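Local coordinates for inositol-1-monophosphatase SuhB (Mycobacterium tuberculosis, PDB 2Q74), which probably dephosphorylates inositol 1-phosphate to free myo-inositol and phosphate, using magnesium ions as cofactor, and forms a homodimer on binding magnesium, at residues A[9-14]-A[99-104]; A[13-18]-A[133-138]. One frame throughout, in Å; residues are numbered along the deposited sequence.

Contact 1: A[9-14]-A[99-104]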
loop_
_atom_site.group_PDB
_atom_site.type_symbol
_atom_site.label_atom_id
_atom_site.label_comp_id
_atom_site.label_asym_id
_atom_site.label_seq_id
_atom_site.Cartn_x
_atom_site.Cartn_y
_atom_site.Cartn_z
ATOM N N ALA A 9 -0.335 -14.360 -28.066
ATOM C CA ALA A 9 -1.591 -14.802 -27.441
ATOM C C ALA A 9 -1.375 -16.104 -26.681
ATOM O O ALA A 9 -1.817 -16.248 -25.531
ATOM C CB ALA A 9 -2.686 -14.961 -28.470
ATOM N N ARG A 10 -0.669 -17.041 -27.314
ATOM C CA ARG A 10 -0.355 -18.328 -26.684
ATOM C C ARG A 10 0.583 -18.151 -25.506
ATOM O O ARG A 10 0.466 -18.849 -24.508
ATOM C CB ARG A 10 0.260 -19.301 -27.702
ATOM N N LEU A 11 1.531 -17.229 -25.637
ATOM C CA LEU A 11 2.517 -16.997 -24.587
ATOM C C LEU A 11 1.875 -16.372 -23.343
ATOM O O LEU A 11 2.283 -16.658 -22.215
ATOM C CB LEU A 11 3.670 -16.120 -25.097
ATOM C CG LEU A 11 4.910 -16.776 -25.748
ATOM C CD1 LEU A 11 5.060 -18.243 -25.378
ATOM C CD2 LEU A 11 4.878 -16.628 -27.230
ATOM N N ARG A 12 0.851 -15.547 -23.541
ATOM C CA ARG A 12 0.240 -14.864 -22.419
ATOM C C ARG A 12 -0.681 -15.805 -21.646
ATOM O O ARG A 12 -0.812 -15.678 -20.439
ATOM C CB ARG A 12 -0.481 -13.579 -22.855
ATOM C CG ARG A 12 -1.980 -13.598 -22.715
ATOM C CD ARG A 12 -2.581 -12.200 -22.761
ATOM N NE ARG A 12 -3.554 -12.090 -23.853
ATOM C CZ ARG A 12 -4.085 -10.954 -24.315
ATOM N NH1 ARG A 12 -3.775 -9.770 -23.767
ATOM N NH2 ARG A 12 -4.950 -10.999 -25.338
ATOM N N SER A 13 -1.318 -16.741 -22.338
ATOM C CA SER A 13 -2.168 -17.723 -21.681
ATOM C C SER A 13 -1.384 -18.592 -20.724
ATOM O O SER A 13 -1.811 -18.819 -19.600
ATOM C CB SER A 13 -2.863 -18.603 -22.697
ATOM O OG SER A 13 -3.938 -17.877 -23.235
ATOM N N VAL A 14 -0.234 -19.076 -21.177
ATOM C CA VAL A 14 0.607 -19.874 -20.316
ATOM C C VAL A 14 1.118 -18.989 -19.176
ATOM O O VAL A 14 1.284 -19.452 -18.043
ATOM C CB VAL A 14 1.771 -20.542 -21.084
ATOM C CG1 VAL A 14 1.266 -21.314 -22.286
ATOM C CG2 VAL A 14 2.744 -19.523 -21.519
ATOM N N VAL A 99 11.949 -18.541 -26.933
ATOM C CA VAL A 99 11.455 -17.652 -25.870
ATOM C C VAL A 99 12.097 -17.960 -24.513
ATOM O O VAL A 99 12.370 -19.113 -24.193
ATOM C CB VAL A 99 9.926 -17.764 -25.717
ATOM C CG1 VAL A 99 9.509 -17.546 -24.269
ATOM C CG2 VAL A 99 9.225 -16.794 -26.631
ATOM N N THR A 100 12.314 -16.917 -23.721
ATOM C CA THR A 100 12.910 -17.045 -22.399
ATOM C C THR A 100 11.927 -16.575 -21.335
ATOM O O THR A 100 11.408 -15.457 -21.405
ATOM C CB THR A 100 14.191 -16.205 -22.269
ATOM O OG1 THR A 100 15.212 -16.768 -23.091
ATOM C CG2 THR A 100 14.679 -16.155 -20.808
ATOM N N TRP A 101 11.685 -17.422 -20.343
ATOM C CA TRP A 101 10.760 -17.074 -19.278
ATOM C C TRP A 101 11.517 -16.412 -18.149
ATOM O O TRP A 101 12.408 -17.013 -17.561
ATOM C CB TRP A 101 9.990 -18.301 -18.818
ATOM C CG TRP A 101 9.194 -18.831 -19.935
ATOM C CD1 TRP A 101 9.610 -19.717 -20.863
ATOM C CD2 TRP A 101 7.858 -18.464 -20.289
ATOM N NE1 TRP A 101 8.613 -19.955 -21.770
ATOM C CE2 TRP A 101 7.525 -19.194 -21.448
ATOM C CE3 TRP A 101 6.902 -17.592 -19.736
ATOM C CZ2 TRP A 101 6.279 -19.083 -22.079
ATOM C CZ3 TRP A 101 5.659 -17.478 -20.356
ATOM C CH2 TRP A 101 5.361 -18.225 -21.522
ATOM N N VAL A 102 11.182 -15.151 -17.889
ATOM C CA VAL A 102 11.820 -14.366 -16.840
ATOM C C VAL A 102 10.860 -14.306 -15.671
ATOM O O VAL A 102 9.723 -13.855 -15.830
ATOM C CB VAL A 102 12.096 -12.928 -17.293
ATOM C CG1 VAL A 102 12.901 -12.168 -16.244
ATOM C CG2 VAL A 102 12.830 -12.918 -18.638
ATOM N N LEU A 103 11.290 -14.756 -14.494
ATOM C CA LEU A 103 10.330 -14.818 -13.419
ATOM C C LEU A 103 10.795 -14.463 -12.007
ATOM O O LEU A 103 11.982 -14.502 -11.696
ATOM C CB LEU A 103 9.557 -16.135 -13.477
ATOM C CG LEU A 103 10.194 -17.512 -13.393
ATOM C CD1 LEU A 103 9.609 -18.377 -14.515
ATOM C CD2 LEU A 103 11.663 -17.469 -13.522
ATOM N N ASP A 104 9.822 -14.036 -11.200
ATOM C CA ASP A 104 9.996 -13.814 -9.772
ATOM C C ASP A 104 8.781 -14.398 -9.039
ATOM O O ASP A 104 7.657 -13.886 -9.159
ATOM C CB ASP A 104 10.148 -12.333 -9.421
ATOM C CG ASP A 104 10.629 -12.123 -7.982
ATOM O OD1 ASP A 104 10.701 -13.115 -7.234
ATOM O OD2 ASP A 104 10.944 -10.982 -7.590
#
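Trp-101 carries its CG anti to its own carbonyl carbon (chi1 -62°), and a second torsion of 88° sets the indole nearly square to the CA-CB-CG plane; together they send the six-membered ring out from the strand toward Leu-11 on the helix. The leucine meets it with one branch: CD1 lies 3.6 Å from Trp-101 CZ2 and 3.9 Å from Trp-101 CH2, the leucine running slantwise to the indole. At the edge of the same ring, near its plane, sits the backbone carbonyl of Leu-11, whose O is 3.5 Å from Trp-101 CH2, a placement consistent with a weak electrostatic attraction to the ring's C-H rim. Val-14, one helical turn further on, also points its side chain at the ring, but the modelled fit of its CG2 is too tight to be trusted in detail.

Val-99 completes the apolar patch. Its CG2 is 4.4 Å from CD2 of Leu-11, a looser touch, while its CG1 lies over one face of the Trp-101 ring, displaced toward the rim. The indole N-H is turned to another task, NE1 giving a hydrogen bond to Asp-78.

The contact seats the start of helix 8-33 on strand 100-104, next to the edge strand 80-81 of the seven-stranded sheet. Leu-71 of helix 55-74 and Ile-123 and Ala-125 of strand 120-127 also pack on Trp-101, and the strand runs on to Asp-104, which probably binds magnesium.

Contact 2: A[13-18]-A[133-138]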
loop_
_atom_site.group_PDB
_atom_site.type_symbol
_atom_site.label_atom_id
_atom_site.label_comp_id
_atom_site.label_asym_id
_atom_site.label_seq_id
_atom_site.Cartn_x
_atom_site.Cartn_y
_atom_site.Cartn_z
ATOM N N SER A 13 -1.318 -16.741 -22.338
ATOM C CA SER A 13 -2.168 -17.723 -21.681
ATOM C C SER A 13 -1.384 -18.592 -20.724
ATOM O O SER A 13 -1.811 -18.819 -19.600
ATOM C CB SER A 13 -2.863 -18.603 -22.697
ATOM O OG SER A 13 -3.938 -17.877 -23.235
ATOM N N VAL A 14 -0.234 -19.076 -21.177
ATOM C CA VAL A 14 0.607 -19.874 -20.316
ATOM C C VAL A 14 1.118 -18.989 -19.176
ATOM O O VAL A 14 1.284 -19.452 -18.043
ATOM C CB VAL A 14 1.771 -20.542 -21.084
ATOM C CG1 VAL A 14 1.266 -21.314 -22.286
ATOM C CG2 VAL A 14 2.744 -19.523 -21.519
ATOM N N ALA A 15 1.355 -17.713 -19.474
ATOM C CA ALA A 15 1.810 -16.774 -18.456
ATOM C C ALA A 15 0.721 -16.564 -17.410
ATOM O O ALA A 15 1.019 -16.529 -16.224
ATOM C CB ALA A 15 2.215 -15.445 -19.087
ATOM N N GLU A 16 -0.526 -16.425 -17.865
ATOM C CA GLU A 16 -1.668 -16.173 -16.980
ATOM C C GLU A 16 -1.902 -17.377 -16.075
ATOM O O GLU A 16 -2.108 -17.264 -14.861
ATOM C CB GLU A 16 -2.932 -15.878 -17.781
ATOM C CG GLU A 16 -2.925 -14.516 -18.484
ATOM C CD GLU A 16 -3.991 -14.379 -19.585
ATOM O OE1 GLU A 16 -4.489 -15.414 -20.091
ATOM O OE2 GLU A 16 -4.313 -13.222 -19.947
ATOM N N ASN A 17 -1.854 -18.546 -16.687
ATOM C CA ASN A 17 -2.116 -19.781 -15.980
ATOM C C ASN A 17 -1.054 -20.077 -14.940
ATOM O O ASN A 17 -1.368 -20.422 -13.808
ATOM C CB ASN A 17 -2.221 -20.919 -16.979
ATOM C CG ASN A 17 -3.466 -20.833 -17.827
ATOM O OD1 ASN A 17 -4.468 -20.273 -17.422
ATOM N ND2 ASN A 17 -3.405 -21.392 -19.007
ATOM N N LEU A 18 0.203 -19.923 -15.318
ATOM C CA LEU A 18 1.294 -20.167 -14.388
ATOM C C LEU A 18 1.290 -19.180 -13.226
ATOM O O LEU A 18 1.506 -19.576 -12.071
ATOM C CB LEU A 18 2.643 -20.117 -15.096
ATOM C CG LEU A 18 2.967 -21.275 -16.023
ATOM C CD1 LEU A 18 4.427 -21.235 -16.348
ATOM C CD2 LEU A 18 2.621 -22.599 -15.393
ATOM N N ALA A 133 5.086 -11.035 -23.932
ATOM C CA ALA A 133 3.909 -11.394 -23.157
ATOM C C ALA A 133 4.252 -11.524 -21.682
ATOM O O ALA A 133 5.393 -11.803 -21.316
ATOM C CB ALA A 133 3.320 -12.687 -23.677
ATOM N N GLY A 134 3.258 -11.315 -20.834
ATOM C CA GLY A 134 3.530 -11.259 -19.410
ATOM C C GLY A 134 2.309 -11.376 -18.536
ATOM O O GLY A 134 1.192 -11.154 -18.986
ATOM N N ALA A 135 2.531 -11.724 -17.275
ATOM C CA ALA A 135 1.420 -11.841 -16.319
ATOM C C ALA A 135 1.925 -11.576 -14.929
ATOM O O ALA A 135 2.960 -12.130 -14.534
ATOM C CB ALA A 135 0.781 -13.221 -16.393
ATOM N N VAL A 136 1.229 -10.717 -14.190
ATOM C CA VAL A 136 1.583 -10.466 -12.780
ATOM C C VAL A 136 0.387 -10.803 -11.938
ATOM O O VAL A 136 -0.702 -10.266 -12.133
ATOM C CB VAL A 136 1.957 -8.978 -12.498
ATOM C CG1 VAL A 136 2.220 -8.749 -10.978
ATOM C CG2 VAL A 136 3.146 -8.532 -13.332
ATOM N N ALA A 137 0.587 -11.696 -10.991
ATOM C CA ALA A 137 -0.513 -12.153 -10.128
ATOM C C ALA A 137 -0.370 -11.425 -8.828
ATOM O O ALA A 137 0.662 -11.549 -8.205
ATOM C CB ALA A 137 -0.428 -13.648 -9.890
ATOM N N ASP A 138 -1.390 -10.666 -8.444
ATOM C CA ASP A 138 -1.488 -10.038 -7.124
ATOM C C ASP A 138 -2.030 -11.098 -6.169
ATOM O O ASP A 138 -3.244 -11.311 -6.067
ATOM C CB ASP A 138 -2.430 -8.812 -7.185
ATOM C CG ASP A 138 -2.517 -8.030 -5.849
ATOM O OD1 ASP A 138 -2.185 -8.575 -4.773
ATOM O OD2 ASP A 138 -2.964 -6.847 -5.895
#
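Apolar packing between Ala-15 and Ala-135 lies at the heart of this helix-on-strand contact. Their methyl groups point toward each other across the interface, CB of Ala-15 lying 3.8 Å from CB of Ala-135. The same methyl also rests against the main chain of Gly-134, with Ala-15 CB 4.1 Å from Gly-134 C. Such small residues let the backbones come close: the helix and strand axes approach to 6.9 Å, and the CA atoms of Glu-16 and Ala-135 are 5.4 Å apart.

A second kind of contact is made by methyl against main chain. CB of Ala-135 settles on the helix backbone, 3.3 Å from Ala-15 O and 3.8 Å from Glu-16 N, so it lies over the peptide link joining these two residues. No hydrogen bond crosses between the segments, and the helix keeps its own pairing, with Asn-17 N bonded to Ser-13 O at 2.9 Å.

The polar element is Glu-16. Its CB leads away from the strand, yet the aliphatic CG remains 4.4 Å from Ala-135 CB. With CD anti to CA (chi2 164°), the chain is extended and its carboxylate reaches Ser-146 on strand 143-148, whose OG is hydrogen-bonded to OE2.

Segments 13-18 and 133-138 run nearly parallel, 15° between their directions. Beyond them the helix stays on the strand: Ala-133 packs on Arg-12, and Ala-137 on Ala-19 and Ala-23. Strand 130-138 is itself an inner strand of the antiparallel part of the sheet, between 120-127 and 143-148, while Leu-18 turns to Leu-67, Leu-71 and Leu-74 of helix 55-74, the companion helix in this layer of the sandwich.

How the contacts relate
Both contacts are buried and both lay helix 8-33 on the same seven-stranded sheet, with Ser-13 and Val-14 common to their helical segments. Contact 1 uses the first turns to meet strand 100-104, contact 2 the following turns to meet strand 130-138; strand 120-127 lies between the two. The chemistry changes accordingly: a large indole bridges the wider gap in contact 1, whereas alanine and glycine allow near backbone-to-backbone packing in contact 2. They join directly where Ala-133 CB packs 3.7 Å from Leu-11 CB and Trp-101 CZ3 lies 4.2 Å from Ala-15 CB, forming one continuous apolar interface.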